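Leucine aminopeptidase 2, chloroplastic (Streptomyces sp. BC16019, PDB 5LHJ) acts as a manganese-binding aminopeptidase of the M17 family in bottromycin maturation, presumably removing unsubstituted N-terminal amino acids from peptides. Local coordinates at residues G134-G138 against T177-R181; A407-F411 against G483-T488. All blocks are in the same frame, centred on the assembly; numbering follows the deposited sequence.

Interaction 1 (G134-G138 against T177-R181)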
ATOM      1  N   GLY A 134      27.779 -28.346  19.066  1.00 19.19           N
ATOM      2  CA  GLY A 134      26.970 -27.361  19.803  1.00 19.27           C
ATOM      3  C   GLY A 134      27.825 -26.359  20.556  1.00 19.40           C
ATOM      4  O   GLY A 134      27.455 -25.184  20.673  1.00 19.57           O
ATOM      5  N   ALA A 135      28.969 -26.823  21.065  1.00 19.26           N
ATOM      6  CA  ALA A 135      29.905 -25.964  21.787  1.00 19.73           C
ATOM      7  C   ALA A 135      30.472 -24.871  20.887  1.00 19.46           C
ATOM      8  O   ALA A 135      30.452 -23.696  21.250  1.00 19.87           O
ATOM      9  CB  ALA A 135      31.031 -26.784  22.381  1.00 20.16           C
ATOM     10  N   VAL A 136      30.962 -25.262  19.709  1.00 18.85           N
ATOM     11  CA  VAL A 136      31.512 -24.301  18.755  1.00 18.77           C
ATOM     12  C   VAL A 136      30.418 -23.374  18.225  1.00 18.54           C
ATOM     13  O   VAL A 136      30.588 -22.149  18.186  1.00 18.27           O
ATOM     14  CB  VAL A 136      32.225 -25.008  17.581  1.00 19.15           C
ATOM     15  CG1 VAL A 136      32.673 -24.009  16.513  1.00 19.41           C
ATOM     16  CG2 VAL A 136      33.405 -25.807  18.097  1.00 19.71           C
ATOM     17  N   LEU A 137      29.294 -23.961  17.829  1.00 18.23           N
ATOM     18  CA  LEU A 137      28.181 -23.169  17.286  1.00 18.07           C
ATOM     19  C   LEU A 137      27.610 -22.184  18.309  1.00 18.47           C
ATOM     20  O   LEU A 137      27.239 -21.052  17.950  1.00 18.49           O
ATOM     21  CB  LEU A 137      27.085 -24.095  16.752  1.00 18.20           C
ATOM     22  CG  LEU A 137      27.485 -24.982  15.578  1.00 18.37           C
ATOM     23  CD1 LEU A 137      26.346 -25.944  15.268  1.00 18.74           C
ATOM     24  CD2 LEU A 137      27.884 -24.161  14.366  1.00 18.71           C
ATOM     25  N   GLY A 138      27.544 -22.602  19.576  1.00 19.09           N
ATOM     26  CA  GLY A 138      27.032 -21.757  20.660  1.00 20.18           C
ATOM     27  C   GLY A 138      27.965 -20.646  21.121  1.00 20.95           C
ATOM     28  O   GLY A 138      27.496 -19.614  21.639  1.00 21.70           O
ATOM     29  N   THR A 177      30.712 -24.434   9.450  1.00 16.44           N
ATOM     30  CA  THR A 177      29.463 -23.677   9.598  1.00 16.27           C
ATOM     31  C   THR A 177      29.756 -22.221   9.986  1.00 16.43           C
ATOM     32  O   THR A 177      29.175 -21.291   9.429  1.00 15.87           O
ATOM     33  CB  THR A 177      28.526 -24.337  10.630  1.00 16.34           C
ATOM     34  OG1 THR A 177      28.240 -25.681  10.231  1.00 16.55           O
ATOM     35  CG2 THR A 177      27.206 -23.592  10.758  1.00 16.31           C
ATOM     36  N   CYS A 178      30.675 -22.022  10.929  1.00 16.70           N
ATOM     37  CA  CYS A 178      31.007 -20.668  11.386  1.00 17.26           C
ATOM     38  C   CYS A 178      31.732 -19.825  10.318  1.00 16.77           C
ATOM     39  O   CYS A 178      31.591 -18.598  10.294  1.00 16.34           O
ATOM     40  CB  CYS A 178      31.799 -20.739  12.705  1.00 18.16           C
ATOM     41  SG  CYS A 178      30.809 -21.322  14.122  1.00 20.25           S
ATOM     42  N   LEU A 179      32.488 -20.478   9.433  1.00 16.69           N
ATOM     43  CA  LEU A 179      33.065 -19.806   8.263  1.00 16.65           C
ATOM     44  C   LEU A 179      31.929 -19.232   7.393  1.00 15.88           C
ATOM     45  O   LEU A 179      31.961 -18.069   6.987  1.00 15.46           O
ATOM     46  CB  LEU A 179      33.927 -20.762   7.438  1.00 17.22           C
ATOM     47  CG  LEU A 179      34.378 -20.307   6.053  1.00 17.60           C
ATOM     48  CD1 LEU A 179      35.177 -19.012   6.152  1.00 18.22           C
ATOM     49  CD2 LEU A 179      35.186 -21.410   5.390  1.00 18.08           C
ATOM     50  N   ALA A 180      30.931 -20.062   7.113  1.00 15.17           N
ATOM     51  CA  ALA A 180      29.777 -19.593   6.339  1.00 14.84           C
ATOM     52  C   ALA A 180      29.060 -18.440   7.065  1.00 14.85           C
ATOM     53  O   ALA A 180      28.677 -17.466   6.417  1.00 14.42           O
ATOM     54  CB  ALA A 180      28.818 -20.722   6.031  1.00 14.67           C
ATOM     55  N   ARG A 181      28.891 -18.550   8.389  1.00 14.95           N
ATOM     56  CA  ARG A 181      28.277 -17.463   9.179  1.00 15.49           C
ATOM     57  C   ARG A 181      29.052 -16.150   9.024  1.00 15.96           C
ATOM     58  O   ARG A 181      28.465 -15.083   8.817  1.00 15.67           O
ATOM     59  CB  ARG A 181      28.191 -17.822  10.664  1.00 15.64           C
ATOM     60  CG  ARG A 181      27.249 -18.951  10.998  1.00 15.50           C
ATOM     61  CD  ARG A 181      27.250 -19.270  12.483  1.00 15.82           C
ATOM     62  NE  ARG A 181      26.297 -20.319  12.846  1.00 15.84           N
ATOM     63  CZ  ARG A 181      26.113 -20.781  14.078  1.00 16.19           C
ATOM     64  NH1 ARG A 181      26.847 -20.320  15.095  1.00 16.53           N
ATOM     65  NH2 ARG A 181      25.188 -21.711  14.314  1.00 16.24           N
TER
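Leu137 and Arg181 make the close-packed part of this contact, their side chains crossing at about a right angle. Leu137 CD2 sits over one face of the guanidinium, offset toward its rim and 3.6 Å from Arg181 NH2, while in the guanidinium plane Arg181 NH1 donates to Leu137 O at 3.0 Å. That bond lies in the carbonyl plane on a lone pair, with an N-H...O angle of 154°. The arginine gets there with its chain extended from CG to NE, long enough to span the gap between the helices. The same methyl, Leu137 CD2, also rests on Thr177 CG2 at 3.7 Å and so fills the angle between guanidinium and threonine methyl, while the other branch, CD1, turns to Arg487.

The two segments belong to helices 124-139 and 164-185, which run almost parallel here, their axes 10.9 Å apart and at 15°. As in other M17 enzymes, the long helix 164-185 probably leads from the N-terminal to the catalytic domain, and helix 124-139 of the N-terminal domain packs beside it. Arg181 also spends NE on Thr482 O and NH2 on Glu476 O, so carbonyls from three places hold its flat group and fix its rotation. With a leucine here, those three oxygens would probably lose their shared donor, and Leu137 CD2 its flat neighbour.

Toward the more exposed side the fit slackens. Cys178 SG lies 4.1 Å from Val136 CG1, a light apolar touch between two short side chains of little polarity. Val136 places CG1 there by setting it anti to the backbone N (chi1 174°).

Interaction 2 (A407-F411 against G483-T488)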
ATOM      1  N   ALA A 407      22.272 -33.910  10.707  1.00 22.44           N
ATOM      2  CA  ALA A 407      22.829 -32.586  10.953  1.00 22.61           C
ATOM      3  C   ALA A 407      21.958 -31.692  11.833  1.00 22.51           C
ATOM      4  O   ALA A 407      22.434 -30.666  12.300  1.00 24.14           O
ATOM      5  CB  ALA A 407      23.110 -31.898   9.626  1.00 22.09           C
ATOM      6  N   GLY A 408      20.698 -32.059  12.047  1.00 21.97           N
ATOM      7  CA  GLY A 408      19.766 -31.215  12.802  1.00 22.06           C
ATOM      8  C   GLY A 408      19.283 -29.985  12.031  1.00 21.63           C
ATOM      9  O   GLY A 408      19.001 -28.951  12.633  1.00 22.76           O
ATOM     10  N   GLU A 409      19.189 -30.096  10.707  1.00 20.32           N
ATOM     11  CA  GLU A 409      18.697 -29.005   9.857  1.00 19.55           C
ATOM     12  C   GLU A 409      17.381 -29.445   9.211  1.00 19.09           C
ATOM     13  O   GLU A 409      17.246 -30.591   8.772  1.00 19.38           O
ATOM     14  CB  GLU A 409      19.728 -28.623   8.801  1.00 19.75           C
ATOM     15  CG  GLU A 409      21.040 -28.178   9.430  1.00 19.90           C
ATOM     16  CD  GLU A 409      22.001 -27.490   8.471  1.00 19.98           C
ATOM     17  OE1 GLU A 409      22.446 -28.121   7.484  1.00 19.78           O
ATOM     18  OE2 GLU A 409      22.362 -26.314   8.742  1.00 19.83           O
ATOM     19  N   SER A 410      16.418 -28.538   9.169  1.00 18.11           N
ATOM     20  CA  SER A 410      15.070 -28.860   8.695  1.00 17.90           C
ATOM     21  C   SER A 410      14.893 -28.555   7.199  1.00 17.92           C
ATOM     22  O   SER A 410      15.078 -27.410   6.763  1.00 17.31           O
ATOM     23  CB  SER A 410      14.051 -28.077   9.522  1.00 18.10           C
ATOM     24  OG  SER A 410      12.741 -28.324   9.066  1.00 17.95           O
ATOM     25  N   PHE A 411      14.536 -29.591   6.435  1.00 18.16           N
ATOM     26  CA  PHE A 411      14.166 -29.477   5.025  1.00 18.21           C
ATOM     27  C   PHE A 411      12.826 -30.149   4.754  1.00 19.09           C
ATOM     28  O   PHE A 411      12.474 -31.123   5.409  1.00 19.21           O
ATOM     29  CB  PHE A 411      15.215 -30.146   4.136  1.00 18.39           C
ATOM     30  CG  PHE A 411      16.398 -29.287   3.851  1.00 18.28           C
ATOM     31  CD1 PHE A 411      17.499 -29.314   4.691  1.00 18.44           C
ATOM     32  CD2 PHE A 411      16.413 -28.445   2.739  1.00 18.42           C
ATOM     33  CE1 PHE A 411      18.605 -28.519   4.423  1.00 18.62           C
ATOM     34  CE2 PHE A 411      17.518 -27.648   2.473  1.00 18.57           C
ATOM     35  CZ  PHE A 411      18.609 -27.688   3.312  1.00 18.60           C
ATOM     36  N   GLY A 483      24.849 -20.054   8.604  1.00 15.06           N
ATOM     37  CA  GLY A 483      25.593 -21.140   7.976  1.00 15.29           C
ATOM     38  C   GLY A 483      24.733 -22.353   7.644  1.00 15.40           C
ATOM     39  O   GLY A 483      25.237 -23.465   7.501  1.00 15.44           O
ATOM     40  N   PHE A 484      23.423 -22.132   7.520  1.00 15.47           N
ATOM     41  CA  PHE A 484      22.476 -23.191   7.188  1.00 15.59           C
ATOM     42  C   PHE A 484      22.892 -23.916   5.908  1.00 15.55           C
ATOM     43  O   PHE A 484      23.336 -23.280   4.950  1.00 15.33           O
ATOM     44  CB  PHE A 484      21.069 -22.620   7.010  1.00 15.77           C
ATOM     45  CG  PHE A 484      19.997 -23.668   6.873  1.00 15.90           C
ATOM     46  CD1 PHE A 484      19.427 -24.236   7.996  1.00 16.40           C
ATOM     47  CD2 PHE A 484      19.545 -24.066   5.621  1.00 16.13           C
ATOM     48  CE1 PHE A 484      18.419 -25.183   7.879  1.00 16.60           C
ATOM     49  CE2 PHE A 484      18.549 -25.026   5.495  1.00 16.16           C
ATOM     50  CZ  PHE A 484      17.990 -25.579   6.638  1.00 16.23           C
ATOM     51  N   ALA A 485      22.772 -25.244   5.960  1.00 15.67           N
ATOM     52  CA  ALA A 485      23.044 -26.208   4.884  1.00 15.83           C
ATOM     53  C   ALA A 485      24.487 -26.712   4.805  1.00 16.03           C
ATOM     54  O   ALA A 485      24.746 -27.713   4.138  1.00 16.23           O
ATOM     55  CB  ALA A 485      22.567 -25.715   3.518  1.00 15.95           C
ATOM     56  N   VAL A 486      25.426 -26.060   5.504  1.00 16.19           N
ATOM     57  CA  VAL A 486      26.809 -26.553   5.536  1.00 16.45           C
ATOM     58  C   VAL A 486      26.855 -27.993   6.054  1.00 17.03           C
ATOM     59  O   VAL A 486      27.414 -28.882   5.405  1.00 16.90           O
ATOM     60  CB  VAL A 486      27.745 -25.652   6.377  1.00 16.16           C
ATOM     61  CG1 VAL A 486      29.118 -26.295   6.545  1.00 16.24           C
ATOM     62  CG2 VAL A 486      27.901 -24.282   5.721  1.00 15.97           C
ATOM     63  N   ARG A 487      26.238 -28.225   7.196  1.00 17.79           N
ATOM     64  CA  ARG A 487      26.300 -29.544   7.797  1.00 19.15           C
ATOM     65  C   ARG A 487      25.459 -30.588   7.046  1.00 18.40           C
ATOM     66  O   ARG A 487      25.873 -31.748   6.943  1.00 18.48           O
ATOM     67  CB  ARG A 487      25.981 -29.466   9.285  1.00 21.16           C
ATOM     68  CG  ARG A 487      27.184 -28.911  10.040  1.00 23.35           C
ATOM     69  CD  ARG A 487      26.901 -28.679  11.504  1.00 25.72           C
ATOM     70  NE  ARG A 487      26.023 -27.528  11.579  1.00 28.60           N
ATOM     71  CZ  ARG A 487      24.841 -27.461  12.173  1.00 31.02           C
ATOM     72  NH1 ARG A 487      24.347 -28.459  12.898  1.00 32.68           N
ATOM     73  NH2 ARG A 487      24.175 -26.318  12.090  1.00 33.05           N
ATOM     74  N   THR A 488      24.329 -30.180   6.473  1.00 17.84           N
ATOM     75  CA  THR A 488      23.585 -31.061   5.558  1.00 17.62           C
ATOM     76  C   THR A 488      24.440 -31.481   4.350  1.00 17.60           C
ATOM     77  O   THR A 488      24.474 -32.656   3.994  1.00 17.58           O
ATOM     78  CB  THR A 488      22.253 -30.431   5.096  1.00 17.68           C
ATOM     79  OG1 THR A 488      21.403 -30.250   6.232  1.00 17.77           O
ATOM     80  CG2 THR A 488      21.540 -31.314   4.082  1.00 17.66           C
TER
HETATM   81  O   HOH W   1      25.048 -26.062   8.874  1.00 18.12           O
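Glu409 reaches across to the turn and first helical residues of 483-488, and each of its atoms finds a neighbour there. Its CB lies 3.8 Å from Phe484 CE1 and also borders Thr488 OG1, which CG meets in turn. The chain beyond CG is extended (chi2 -167°), carrying CD over one face of the Phe484 ring, offset toward the rim. At the tip the two oxygens divide the work. OE1 takes two bonds from one residue on its anti side, from Thr488 OG1 at 2.7 Å and from Thr488 N at 3.0 Å. OE2 accepts from Ala485 N at 3.0 Å on its syn side, a fairly straight bond (164°), and from a water 2.7 Å away that also donates to Gly483 O and accepts from Arg487 N. Arg487 adds only a long salt bridge, Glu409 OE2 to Arg487 NH2 at 3.8 Å, with no N-H directed at the oxygen.

Ala485, third residue of a type II turn from Gly483 to Val486, is also the N-cap of the helix, so the carboxylate meets N-H groups at a helix start, where the helix dipole would probably stabilise its negative charge. What threonine adds at 488 is the hydroxyl, a second donor to OE1 beside the N-H that almost any residue would give. Beside this polar centre, Phe411 CZ touches Phe484 CE2 at 3.4 Å, the rings oblique at 36°. Ala407 CB packs on Arg487 CB.

The contact thus joins the end of helix 394-407, closed by a Schellman motif at Gly408, and strand 410-413 to the start of helix 486-498. Phe411 leans on Leu401 and Ser404 of helix 394-407, and Val486 faces helices 164-185 and 286-301.

How the interactions relate
From the N terminus, interaction 1 comes first: helix 124-139 ends, the chain runs through strand 156-159 and the first half or so of helix 164-185, and it then closes on itself at 177-181 after 38 residues. Interaction 2 opens only much later, at 407-411, and closes 71 residues on at 483-488. The two loops therefore follow in series, neither nested nor crossed, yet they meet in space, their centres about 12 Å apart. A probable hydrogen bond joins Thr177 OG1 and Arg487 NE, Ala180 packs on Val486, and Leu137 CD1 lies by the Arg487 guanidinium. Helices 124-139, 164-185 and 486-498 thus meet at one corner, which ties the N-terminal lobe to the catalytic domain.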